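Long-range contacts in sporozoite-specific SAG protein (Toxoplasma gondii, PDB 2WNK), which is a sporozoite surface antigen of the SAG2-related SRS family, probably involved, like other family members, in host-cell attachment or immune recognition: residues L89-T94 against A130-V135; L143-T148 against C229-T234; T154-G159 against G201-S206; A168-V173 against A192-L197. One frame throughout, in Å; residues are numbered along the deposited sequence.

Contact 1 of 4, residues L89-T94 against A130-V135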
loop_
_atom_site.group_PDB
_atom_site.type_symbol
_atom_site.label_atom_id
_atom_site.label_comp_id
_atom_site.label_asym_id
_atom_site.label_seq_id
_atom_site.Cartn_x
_atom_site.Cartn_y
_atom_site.Cartn_z
ATOM N N LEU A 89 3.317 -7.092 1.260
ATOM C CA LEU A 89 2.904 -6.707 2.620
ATOM C C LEU A 89 2.778 -7.935 3.514
ATOM O O LEU A 89 2.423 -9.014 3.052
ATOM C CB LEU A 89 1.596 -5.897 2.630
ATOM C CG LEU A 89 1.577 -4.555 1.886
ATOM C CD1 LEU A 89 0.222 -3.893 1.958
ATOM C CD2 LEU A 89 2.604 -3.654 2.520
ATOM N N PRO A 90 3.101 -7.773 4.789
ATOM C CA PRO A 90 3.053 -8.900 5.711
ATOM C C PRO A 90 1.603 -9.309 5.980
ATOM O O PRO A 90 0.684 -8.532 5.738
ATOM C CB PRO A 90 3.698 -8.337 6.981
ATOM C CG PRO A 90 3.446 -6.873 6.914
ATOM C CD PRO A 90 3.491 -6.512 5.450
ATOM N N GLU A 91 1.386 -10.493 6.533
ATOM C CA GLU A 91 -0.006 -10.877 6.771
ATOM C C GLU A 91 -0.629 -10.109 7.923
ATOM O O GLU A 91 -1.850 -9.940 7.963
ATOM C CB GLU A 91 -0.203 -12.377 6.964
ATOM C CG GLU A 91 -1.585 -12.829 6.401
ATOM C CD GLU A 91 -1.918 -12.172 5.038
ATOM O OE1 GLU A 91 -2.791 -11.267 4.971
ATOM O OE2 GLU A 91 -1.290 -12.544 4.023
ATOM N N ALA A 92 0.207 -9.671 8.867
ATOM C CA ALA A 92 -0.253 -8.844 9.962
ATOM C C ALA A 92 0.515 -7.525 9.968
ATOM O O ALA A 92 1.701 -7.499 9.686
ATOM C CB ALA A 92 -0.045 -9.558 11.285
ATOM N N GLU A 93 -0.179 -6.451 10.318
ATOM C CA GLU A 93 0.431 -5.132 10.477
ATOM C C GLU A 93 1.569 -5.199 11.482
ATOM O O GLU A 93 1.427 -5.812 12.563
ATOM C CB GLU A 93 -0.639 -4.167 10.983
ATOM C CG GLU A 93 -0.146 -2.909 11.614
ATOM C CD GLU A 93 -1.232 -1.869 11.758
ATOM O OE1 GLU A 93 -2.076 -1.765 10.849
ATOM O OE2 GLU A 93 -1.257 -1.151 12.780
ATOM N N THR A 94 2.691 -4.571 11.151
ATOM C CA THR A 94 3.770 -4.542 12.111
ATOM C C THR A 94 4.615 -3.295 11.965
ATOM O O THR A 94 4.392 -2.452 11.066
ATOM C CB THR A 94 4.613 -5.801 11.985
ATOM O OG1 THR A 94 5.524 -5.871 13.099
ATOM C CG2 THR A 94 5.313 -5.814 10.661
ATOM N N ALA A 130 -1.402 -7.012 4.384
ATOM C CA ALA A 130 -1.846 -7.210 3.017
ATOM C C ALA A 130 -3.372 -7.284 2.984
ATOM O O ALA A 130 -3.956 -8.003 3.784
ATOM C CB ALA A 130 -1.296 -8.512 2.502
ATOM N N PRO A 131 -4.018 -6.549 2.059
ATOM C CA PRO A 131 -5.485 -6.718 1.934
ATOM C C PRO A 131 -5.802 -8.140 1.468
ATOM O O PRO A 131 -5.029 -8.759 0.700
ATOM C CB PRO A 131 -5.899 -5.708 0.851
ATOM C CG PRO A 131 -4.725 -4.828 0.615
ATOM C CD PRO A 131 -3.483 -5.491 1.172
ATOM N N GLN A 132 -6.924 -8.675 1.933
ATOM C CA GLN A 132 -7.329 -10.013 1.521
ATOM C C GLN A 132 -8.278 -9.852 0.348
ATOM O O GLN A 132 -9.485 -9.997 0.482
ATOM C CB GLN A 132 -8.028 -10.765 2.665
ATOM C CG GLN A 132 -7.036 -11.294 3.734
ATOM C CD GLN A 132 -6.161 -12.480 3.258
ATOM O OE1 GLN A 132 -6.674 -13.505 2.769
ATOM N NE2 GLN A 132 -4.847 -12.354 3.428
ATOM N N ALA A 133 -7.701 -9.495 -0.794
ATOM C CA ALA A 133 -8.511 -9.322 -2.020
ATOM C C ALA A 133 -7.628 -9.478 -3.211
ATOM O O ALA A 133 -6.429 -9.243 -3.107
ATOM C CB ALA A 133 -9.234 -7.924 -2.075
ATOM N N PRO A 134 -8.206 -9.920 -4.348
ATOM C CA PRO A 134 -7.336 -10.091 -5.533
ATOM C C PRO A 134 -6.848 -8.764 -6.082
ATOM O O PRO A 134 -7.572 -7.764 -6.020
ATOM C CB PRO A 134 -8.281 -10.764 -6.561
ATOM C CG PRO A 134 -9.637 -10.353 -6.156
ATOM C CD PRO A 134 -9.602 -10.272 -4.613
ATOM N N VAL A 135 -5.684 -8.773 -6.705
ATOM C CA VAL A 135 -5.054 -7.540 -7.172
ATOM C C VAL A 135 -5.168 -7.451 -8.703
ATOM O O VAL A 135 -4.983 -8.466 -9.383
ATOM C CB VAL A 135 -3.540 -7.543 -6.807
ATOM C CG1 VAL A 135 -2.907 -6.262 -7.316
ATOM C CG2 VAL A 135 -3.328 -7.706 -5.287
HETATM O O HOH W 1 -2.449 -13.136 1.783
#

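Contact 2 of 4, residues L143-T148 against C229-T234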
loop_
_atom_site.group_PDB
_atom_site.type_symbol
_atom_site.label_atom_id
_atom_site.label_comp_id
_atom_site.label_asym_id
_atom_site.label_seq_id
_atom_site.Cartn_x
_atom_site.Cartn_y
_atom_site.Cartn_z
ATOM N N LEU A 143 -9.590 -9.112 -14.481
ATOM C CA LEU A 143 -9.945 -9.834 -13.245
ATOM C C LEU A 143 -11.467 -9.972 -13.191
ATOM O O LEU A 143 -12.194 -8.974 -13.172
ATOM C CB LEU A 143 -9.458 -9.051 -12.010
ATOM C CG LEU A 143 -9.905 -9.487 -10.622
ATOM C CD1 LEU A 143 -9.474 -10.935 -10.372
ATOM C CD2 LEU A 143 -9.256 -8.561 -9.614
ATOM N N GLU A 144 -11.992 -11.193 -13.212
ATOM C CA GLU A 144 -13.471 -11.349 -13.143
ATOM C C GLU A 144 -13.919 -11.685 -11.738
ATOM O O GLU A 144 -13.409 -12.614 -11.080
ATOM C CB GLU A 144 -13.955 -12.414 -14.145
ATOM C CG GLU A 144 -13.311 -12.134 -15.523
ATOM C CD GLU A 144 -13.670 -13.114 -16.613
ATOM O OE1 GLU A 144 -14.714 -12.911 -17.238
ATOM O OE2 GLU A 144 -12.877 -14.056 -16.886
ATOM N N LEU A 145 -14.902 -10.919 -11.284
ATOM C CA LEU A 145 -15.471 -11.116 -9.939
ATOM C C LEU A 145 -16.970 -11.334 -10.092
ATOM O O LEU A 145 -17.550 -10.997 -11.131
ATOM C CB LEU A 145 -15.294 -9.870 -9.060
ATOM C CG LEU A 145 -13.849 -9.430 -8.832
ATOM C CD1 LEU A 145 -13.785 -8.175 -7.924
ATOM C CD2 LEU A 145 -13.062 -10.584 -8.251
ATOM N N GLN A 146 -17.612 -11.859 -9.046
ATOM C CA GLN A 146 -19.072 -12.052 -9.091
ATOM C C GLN A 146 -19.785 -11.566 -7.827
ATOM O O GLN A 146 -19.276 -11.763 -6.723
ATOM C CB GLN A 146 -19.400 -13.559 -9.226
ATOM C CG GLN A 146 -18.845 -14.219 -10.455
ATOM C CD GLN A 146 -17.388 -14.584 -10.300
ATOM O OE1 GLN A 146 -16.571 -14.358 -11.212
ATOM N NE2 GLN A 146 -17.033 -15.153 -9.147
ATOM N N ILE A 147 -20.988 -11.035 -7.973
ATOM C CA ILE A 147 -21.858 -10.902 -6.819
ATOM C C ILE A 147 -23.015 -11.859 -7.112
ATOM O O ILE A 147 -23.713 -11.709 -8.134
ATOM C CB ILE A 147 -22.429 -9.453 -6.720
ATOM C CG1 ILE A 147 -21.312 -8.494 -6.285
ATOM C CG2 ILE A 147 -23.556 -9.373 -5.703
ATOM C CD1 ILE A 147 -20.893 -8.696 -4.806
ATOM N N THR A 148 -23.278 -12.803 -6.209
ATOM C CA THR A 148 -24.275 -13.822 -6.455
ATOM C C THR A 148 -25.333 -13.784 -5.373
ATOM O O THR A 148 -26.271 -14.586 -5.416
ATOM C CB THR A 148 -23.642 -15.230 -6.505
ATOM O OG1 THR A 148 -22.910 -15.474 -5.293
ATOM C CG2 THR A 148 -22.645 -15.282 -7.652
ATOM N N CYS A 229 -5.694 -2.223 -16.111
ATOM C CA CYS A 229 -6.124 -3.545 -15.690
ATOM C C CYS A 229 -7.639 -3.435 -15.425
ATOM O O CYS A 229 -8.087 -2.566 -14.708
ATOM C CB CYS A 229 -5.398 -3.940 -14.396
ATOM S SG CYS A 229 -5.612 -5.667 -13.917
ATOM N N LYS A 230 -8.413 -4.336 -16.014
ATOM C CA LYS A 230 -9.877 -4.214 -15.958
ATOM C C LYS A 230 -10.402 -5.161 -14.883
ATOM O O LYS A 230 -10.027 -6.305 -14.791
ATOM C CB LYS A 230 -10.428 -4.638 -17.324
ATOM C CG LYS A 230 -10.178 -3.593 -18.430
ATOM C CD LYS A 230 -10.776 -4.063 -19.769
ATOM C CE LYS A 230 -10.267 -3.190 -20.937
ATOM N NZ LYS A 230 -10.402 -3.860 -22.274
ATOM N N VAL A 231 -11.389 -4.707 -14.123
ATOM C CA VAL A 231 -12.057 -5.539 -13.136
ATOM C C VAL A 231 -13.523 -5.566 -13.539
ATOM O O VAL A 231 -14.261 -4.563 -13.534
ATOM C CB VAL A 231 -11.914 -4.956 -11.698
ATOM C CG1 VAL A 231 -12.527 -5.892 -10.688
ATOM C CG2 VAL A 231 -10.390 -4.755 -11.417
ATOM N N LEU A 232 -13.979 -6.760 -13.874
ATOM C CA LEU A 232 -15.336 -6.904 -14.409
ATOM C C LEU A 232 -16.138 -7.732 -13.411
ATOM O O LEU A 232 -15.838 -8.907 -13.187
ATOM C CB LEU A 232 -15.218 -7.612 -15.777
ATOM C CG LEU A 232 -16.417 -7.683 -16.698
ATOM C CD1 LEU A 232 -17.044 -6.285 -16.973
ATOM C CD2 LEU A 232 -15.971 -8.328 -18.012
ATOM N N VAL A 233 -17.178 -7.116 -12.871
ATOM C CA VAL A 233 -18.014 -7.788 -11.875
ATOM C C VAL A 233 -19.357 -8.137 -12.497
ATOM O O VAL A 233 -20.133 -7.259 -12.881
ATOM C CB VAL A 233 -18.269 -6.913 -10.693
ATOM C CG1 VAL A 233 -18.941 -7.700 -9.559
ATOM C CG2 VAL A 233 -17.001 -6.223 -10.235
ATOM N N THR A 234 -19.694 -9.428 -12.499
ATOM C CA THR A 234 -21.016 -9.858 -12.930
ATOM C C THR A 234 -21.948 -9.921 -11.721
ATOM O O THR A 234 -21.616 -10.569 -10.714
ATOM C CB THR A 234 -20.969 -11.207 -13.658
ATOM O OG1 THR A 234 -20.127 -11.075 -14.821
ATOM C CG2 THR A 234 -22.385 -11.636 -14.079
#

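Contact 3 of 4, residues T154-G159 against G201-S206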
loop_
_atom_site.group_PDB
_atom_site.type_symbol
_atom_site.label_atom_id
_atom_site.label_comp_id
_atom_site.label_asym_id
_atom_site.label_seq_id
_atom_site.Cartn_x
_atom_site.Cartn_y
_atom_site.Cartn_z
ATOM N N THR A 154 -17.870 -7.671 -2.783
ATOM C CA THR A 154 -16.675 -8.274 -3.374
ATOM C C THR A 154 -15.652 -7.148 -3.484
ATOM O O THR A 154 -15.987 -5.977 -3.582
ATOM C CB THR A 154 -16.954 -8.933 -4.777
ATOM O OG1 THR A 154 -15.846 -9.762 -5.158
ATOM C CG2 THR A 154 -17.226 -7.895 -5.861
ATOM N N SER A 155 -14.385 -7.526 -3.396
ATOM C CA SER A 155 -13.258 -6.546 -3.242
ATOM C C SER A 155 -12.215 -6.798 -4.335
ATOM O O SER A 155 -11.972 -7.964 -4.716
ATOM C CB SER A 155 -12.722 -6.541 -1.815
ATOM O OG SER A 155 -13.810 -6.084 -0.967
ATOM N N PHE A 156 -11.425 -5.778 -4.660
ATOM C CA PHE A 156 -10.154 -5.952 -5.268
ATOM C C PHE A 156 -9.215 -4.823 -4.993
ATOM O O PHE A 156 -9.610 -3.839 -4.357
ATOM C CB PHE A 156 -10.454 -5.921 -6.797
ATOM C CG PHE A 156 -11.159 -4.638 -7.279
ATOM C CD1 PHE A 156 -10.357 -3.607 -7.795
ATOM C CD2 PHE A 156 -12.545 -4.464 -7.233
ATOM C CE1 PHE A 156 -10.940 -2.424 -8.248
ATOM C CE2 PHE A 156 -13.166 -3.260 -7.662
ATOM C CZ PHE A 156 -12.350 -2.234 -8.173
ATOM N N VAL A 157 -7.976 -4.998 -5.445
ATOM C CA VAL A 157 -6.916 -3.988 -5.236
ATOM C C VAL A 157 -6.380 -3.485 -6.570
ATOM O O VAL A 157 -5.974 -4.292 -7.408
ATOM C CB VAL A 157 -5.773 -4.572 -4.416
ATOM C CG1 VAL A 157 -4.578 -3.550 -4.293
ATOM C CG2 VAL A 157 -6.285 -5.047 -3.074
ATOM N N CYS A 158 -6.319 -2.166 -6.746
ATOM C CA CYS A 158 -5.589 -1.587 -7.876
ATOM C C CYS A 158 -4.120 -1.596 -7.449
ATOM O O CYS A 158 -3.732 -0.800 -6.588
ATOM C CB CYS A 158 -6.102 -0.154 -8.193
ATOM S SG CYS A 158 -7.755 -0.039 -8.946
ATOM N N GLY A 159 -3.329 -2.500 -8.015
ATOM C CA GLY A 159 -1.996 -2.760 -7.498
ATOM C C GLY A 159 -0.872 -2.358 -8.437
ATOM O O GLY A 159 -1.084 -1.985 -9.600
ATOM N N GLY A 201 -5.150 0.835 -1.970
ATOM C CA GLY A 201 -5.653 0.499 -3.313
ATOM C C GLY A 201 -6.842 -0.422 -3.259
ATOM O O GLY A 201 -7.394 -0.811 -4.298
ATOM N N LEU A 202 -7.272 -0.735 -2.055
ATOM C CA LEU A 202 -8.471 -1.576 -1.883
ATOM C C LEU A 202 -9.783 -0.910 -2.238
ATOM O O LEU A 202 -10.050 0.233 -1.841
ATOM C CB LEU A 202 -8.504 -2.099 -0.436
ATOM C CG LEU A 202 -9.666 -2.996 -0.072
ATOM C CD1 LEU A 202 -9.519 -4.303 -0.835
ATOM C CD2 LEU A 202 -9.526 -3.271 1.425
ATOM N N ILE A 203 -10.598 -1.626 -3.011
ATOM C CA ILE A 203 -11.948 -1.199 -3.328
ATOM C C ILE A 203 -12.922 -2.311 -2.930
ATOM O O ILE A 203 -12.726 -3.468 -3.229
ATOM C CB ILE A 203 -12.082 -0.966 -4.835
ATOM C CG1 ILE A 203 -11.167 0.208 -5.269
ATOM C CG2 ILE A 203 -13.510 -0.698 -5.255
ATOM C CD1 ILE A 203 -11.695 1.573 -4.746
ATOM N N LYS A 204 -13.994 -1.926 -2.280
ATOM C CA LYS A 204 -15.114 -2.853 -1.957
ATOM C C LYS A 204 -16.374 -2.385 -2.690
ATOM O O LYS A 204 -16.812 -1.219 -2.573
ATOM C CB LYS A 204 -15.409 -2.865 -0.440
ATOM C CG LYS A 204 -16.588 -3.835 -0.111
ATOM C CD LYS A 204 -16.957 -3.838 1.385
ATOM C CE LYS A 204 -15.797 -4.399 2.177
ATOM N NZ LYS A 204 -16.194 -4.240 3.635
ATOM N N LEU A 205 -16.992 -3.326 -3.382
ATOM C CA LEU A 205 -18.264 -3.080 -4.061
ATOM C C LEU A 205 -19.326 -3.824 -3.246
ATOM O O LEU A 205 -19.199 -5.042 -3.033
ATOM C CB LEU A 205 -18.223 -3.683 -5.466
ATOM C CG LEU A 205 -19.630 -3.581 -6.100
ATOM C CD1 LEU A 205 -20.046 -2.104 -6.331
ATOM C CD2 LEU A 205 -19.671 -4.387 -7.383
ATOM N N SER A 206 -20.368 -3.096 -2.826
ATOM C CA SER A 206 -21.474 -3.622 -1.972
ATOM C C SER A 206 -22.805 -3.536 -2.684
ATOM O O SER A 206 -23.157 -2.486 -3.286
ATOM C CB SER A 206 -21.558 -2.785 -0.678
ATOM O OG SER A 206 -20.300 -2.987 0.059
#

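Contact 4 of 4, residues A168-V173 against A192-L197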
loop_
_atom_site.group_PDB
_atom_site.type_symbol
_atom_site.label_atom_id
_atom_site.label_comp_id
_atom_site.label_asym_id
_atom_site.label_seq_id
_atom_site.Cartn_x
_atom_site.Cartn_y
_atom_site.Cartn_z
ATOM N N ALA A 168 -13.161 7.698 -11.496
ATOM C CA ALA A 168 -12.599 8.218 -10.254
ATOM C C ALA A 168 -13.707 8.495 -9.256
ATOM O O ALA A 168 -13.496 8.347 -8.057
ATOM C CB ALA A 168 -11.773 9.512 -10.514
ATOM N N ASN A 169 -14.881 8.891 -9.741
ATOM C CA ASN A 169 -16.029 9.140 -8.872
ATOM C C ASN A 169 -16.650 7.788 -8.504
ATOM O O ASN A 169 -17.066 7.063 -9.387
ATOM C CB ASN A 169 -17.050 9.925 -9.661
ATOM C CG ASN A 169 -18.160 10.505 -8.806
ATOM O OD1 ASN A 169 -18.683 9.869 -7.872
ATOM N ND2 ASN A 169 -18.541 11.762 -9.115
ATOM N N ALA A 170 -16.805 7.551 -7.202
ATOM C CA ALA A 170 -17.364 6.286 -6.714
ATOM C C ALA A 170 -18.822 6.030 -7.062
ATOM O O ALA A 170 -19.279 4.879 -7.021
ATOM C CB ALA A 170 -17.134 6.186 -5.208
ATOM N N ALA A 171 -19.535 7.085 -7.440
ATOM C CA ALA A 171 -20.928 6.996 -7.941
ATOM C C ALA A 171 -21.003 6.485 -9.377
ATOM O O ALA A 171 -22.077 6.103 -9.860
ATOM C CB ALA A 171 -21.605 8.347 -7.854
ATOM N N LYS A 172 -19.871 6.454 -10.066
ATOM C CA LYS A 172 -19.851 6.122 -11.482
ATOM C C LYS A 172 -19.170 4.759 -11.706
ATOM O O LYS A 172 -18.322 4.310 -10.926
ATOM C CB LYS A 172 -19.102 7.218 -12.257
ATOM C CG LYS A 172 -19.743 8.607 -12.138
ATOM C CD LYS A 172 -21.113 8.713 -12.810
ATOM C CE LYS A 172 -21.312 10.145 -13.241
ATOM N NZ LYS A 172 -22.624 10.438 -13.896
ATOM N N VAL A 173 -19.573 4.100 -12.788
ATOM C CA VAL A 173 -19.040 2.788 -13.123
ATOM C C VAL A 173 -18.952 2.676 -14.642
ATOM O O VAL A 173 -19.587 3.457 -15.331
ATOM C CB VAL A 173 -19.959 1.678 -12.542
ATOM C CG1 VAL A 173 -21.284 1.548 -13.258
ATOM C CG2 VAL A 173 -19.201 0.357 -12.557
ATOM N N ALA A 192 -26.640 -0.082 -4.724
ATOM C CA ALA A 192 -25.257 -0.504 -4.630
ATOM C C ALA A 192 -24.325 0.678 -4.353
ATOM O O ALA A 192 -24.654 1.836 -4.640
ATOM C CB ALA A 192 -24.814 -1.211 -5.871
ATOM N N SER A 193 -23.156 0.360 -3.829
ATOM C CA SER A 193 -22.129 1.394 -3.541
ATOM C C SER A 193 -20.731 0.858 -3.666
ATOM O O SER A 193 -20.473 -0.312 -3.465
ATOM C CB SER A 193 -22.321 2.018 -2.133
ATOM O OG SER A 193 -22.296 1.035 -1.113
ATOM N N ARG A 194 -19.810 1.761 -4.003
ATOM C CA ARG A 194 -18.405 1.439 -4.101
ATOM C C ARG A 194 -17.675 2.252 -3.042
ATOM O O ARG A 194 -17.977 3.443 -2.870
ATOM C CB ARG A 194 -17.874 1.782 -5.522
ATOM C CG ARG A 194 -16.529 1.238 -5.825
ATOM C CD ARG A 194 -15.485 2.279 -5.544
ATOM N NE ARG A 194 -15.291 3.166 -6.658
ATOM C CZ ARG A 194 -14.481 4.224 -6.610
ATOM N NH1 ARG A 194 -13.846 4.546 -5.487
ATOM N NH2 ARG A 194 -14.325 4.982 -7.670
ATOM N N SER A 195 -16.722 1.633 -2.328
ATOM C CA SER A 195 -15.978 2.359 -1.263
ATOM C C SER A 195 -14.965 3.342 -1.879
ATOM O O SER A 195 -14.586 3.218 -3.048
ATOM C CB SER A 195 -15.236 1.328 -0.390
ATOM O OG SER A 195 -14.187 0.705 -1.147
ATOM N N ALA A 196 -14.487 4.301 -1.082
ATOM C CA ALA A 196 -13.425 5.194 -1.521
ATOM C C ALA A 196 -12.107 4.484 -1.732
ATOM O O ALA A 196 -11.782 3.553 -1.015
ATOM C CB ALA A 196 -13.262 6.350 -0.484
ATOM N N LEU A 197 -11.332 4.898 -2.718
ATOM C CA LEU A 197 -10.051 4.222 -2.957
ATOM C C LEU A 197 -9.099 4.245 -1.727
ATOM O O LEU A 197 -8.619 5.288 -1.350
ATOM C CB LEU A 197 -9.383 4.823 -4.207
ATOM C CG LEU A 197 -8.093 4.151 -4.703
ATOM C CD1 LEU A 197 -8.297 2.680 -4.997
ATOM C CD2 LEU A 197 -7.522 4.873 -5.950
HETATM O O HOH W 2 -12.071 7.001 -6.436
HETATM O O HOH W 3 -20.847 4.420 -4.751
HETATM O O HOH W 4 -15.776 4.229 -9.812
#

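Contact 1 of 4, residues L89-T94 against A130-V135
Glu91 and Gln132 cross at about a right angle, carboxylate and amide planes 80° apart, at the solvent-exposed side of the junction between the two SRS domains. Gln132 NE2 reaches Glu91 OE1 at 2.8 Å, but the N-H points well off the oxygen and the bond is weak. The glutamate gets there by a bend at chi2 (42°), which folds its carboxylate back toward the linker. A water bridges the same two groups, donating to Glu91 OE2 at 2.6 Å and accepting a weak bond from Gln132 NE2. Beside this polar pair lies a small apolar one: Leu89 sets CB 3.9 Å from Ala130 CB, while its branch CD1 meets Pro131 CD, 4.1 Å away, the two side chains crossing obliquely. Ala130 N donates a straight bond to Pro90 O (2.9 Å), which ties the loop before strand 94-101 to the start of the linker leading into the second domain. Leu89 and Pro90 also pack on Val127 of the first domain, and Pro131 on Val157 of the second. The chemistry is thus one firm backbone bond backed by small apolar contacts, with a weak, water-bridged amide-carboxylate pair on the side open to solvent.

Contact 2 of 4, residues L143-T148 against C229-T234
Leu145 and Val231 meet at the apolar centre, Leu145 CD1 lying 3.8 Å from Val231 CG1. With CG beside its backbone N (chi1 -60°), Leu145 reaches back along the neighbouring strand to Val231, although its cross-strand partner is Val233; there its CB comes within 4.2 Å of Val233 CG2. The other methyl of that valine, CG1, faces Ile147 CG1 at 4.1 Å, and Ile147 packs in turn on Ser152 and Thr154. Leu143, Leu145, Val231 and Val233 line one face of the sheet, where Phe156 and Leu205 of the second sheet pack against Val231 and Val233. The strands are parallel, 26° apart in direction, and pair an outermost strand with the last strand of the domain in the beta sandwich of the SRS fold. Cys229 is disulfide-bonded to Cys136, pinning one end of the pair to the opposing sheet. Five backbone bonds join the strands: Leu232 N donates to Leu143 O and Leu232 O accepts from Leu145 N, both at 2.9 Å; Thr234 repeats the pattern with Leu145 and Ile147, while Leu143 N uses Lys230 O. At the polar edge, CA-H...O contacts run from Glu144 CA to Leu232 O and from Gln146 CA to Thr234 O, each 3.4 Å.

Contact 3 of 4, residues T154-G159 against G201-S206
Phe156 and Ile203 form a hydrogen-bonded pair in an antiparallel ladder at the middle of one sheet of the second domain's beta sandwich. Their mutual backbone bonds, Phe156 N to Ile203 O at 3.0 Å and Ile203 N to Phe156 O at 2.8 Å, are repeated between Thr154 and Leu205. A fifth is less regular: Cys158 N approaches Gly201 O from above the carbonyl plane, 37° out of it, where the strand gives way to a loop and Gly201 takes a positive phi. CA-H...O contacts fill in the ladder, as from Val157 CA to Gly201 O. Apolar packing splits between the faces. On the face of Ser155, Val157, Leu202 and Lys204, Leu202 CD1 touches Val157 CG2 at 4.0 Å, the side chains at about a right angle; Pro131 packs on Val157 there, and Ala133 on Ser155 and Leu202. On the other face, toward the strands carrying Leu143, Leu145 and Cys221, Phe156 has CG between its backbone N and carbonyl carbon (chi1 57°), which swings the ring over the neighbouring strand to lie alongside Ile203. A CH-pi contact results: Ile203 CB sits 3.8 Å from the ring centroid, 20° off the normal, while Ile203 CG2 reaches Phe156 CZ at 3.5 Å.

Contact 4 of 4, residues A168-V173 against A192-L197
A type I beta turn, Asn169 to Lys172, closed by Lys172 N on Asn169 O, brings Ala170 to within 5.6 Å, CA to CA, of Arg194 on the short strand 193-194. That strand is the outermost of its sheet within the chain, next to strand 202-207, and the turn leads into strand 172-174, which forms a two-stranded antiparallel sheet with 182-184. Ala170 lies over one face of the Arg194 guanidinium: its CA is 3.4 Å above the plane, displaced from the centre, and its CB is 3.6 Å from Arg194 CZ. The arginine leaves its strand with CG beside the carbonyl carbon (chi1 -168°), then bends at chi2 and chi3, folding the flat group back alongside its own backbone. There Arg194 NH1 donates a straight bond, close to the guanidinium plane, to Ser195 O at 2.9 Å. Ala168 O also lies close to that plane, but at 3.5 Å its bond from Arg194 NH2 is weak. Waters do more of the bridging. One accepts from Arg194 NH1 and donates to Ala168 O, another accepts from Arg194 NH2 at 2.7 Å beside Lys172 O, and a third links Arg194 N to Ala170 O. An Asx turn braces the loop, Asn169 OD1 accepting from Ala171 N at 2.9 Å. The buried cation is met here by backbone carbonyls and water, and joins loop to strand chiefly through solvent-mediated bonds.

Along the chain, contact 1 closes first; contacts 2, 3 and 4 then lie one within another, 168-173/192-197 innermost, all in the second SRS domain. Contact 1 marks the interdomain junction, and Pro134 carries it onward, packing on Leu143 and Leu145 of contact 2 and probably hydrogen-bonding through its O to Val157 N of contact 3. Contacts 2 and 3 belong to the two opposed sheets of the sandwich, their centres about 10 Å apart, with Val231 against Phe156 between them. Contact 4 borders the sheet of contact 3, where strand 193-194 pairs with strand 202-207. They run from the junction of the two domains, through the core of the second, to a peripheral loop about 22 Å from contact 1, centre to centre.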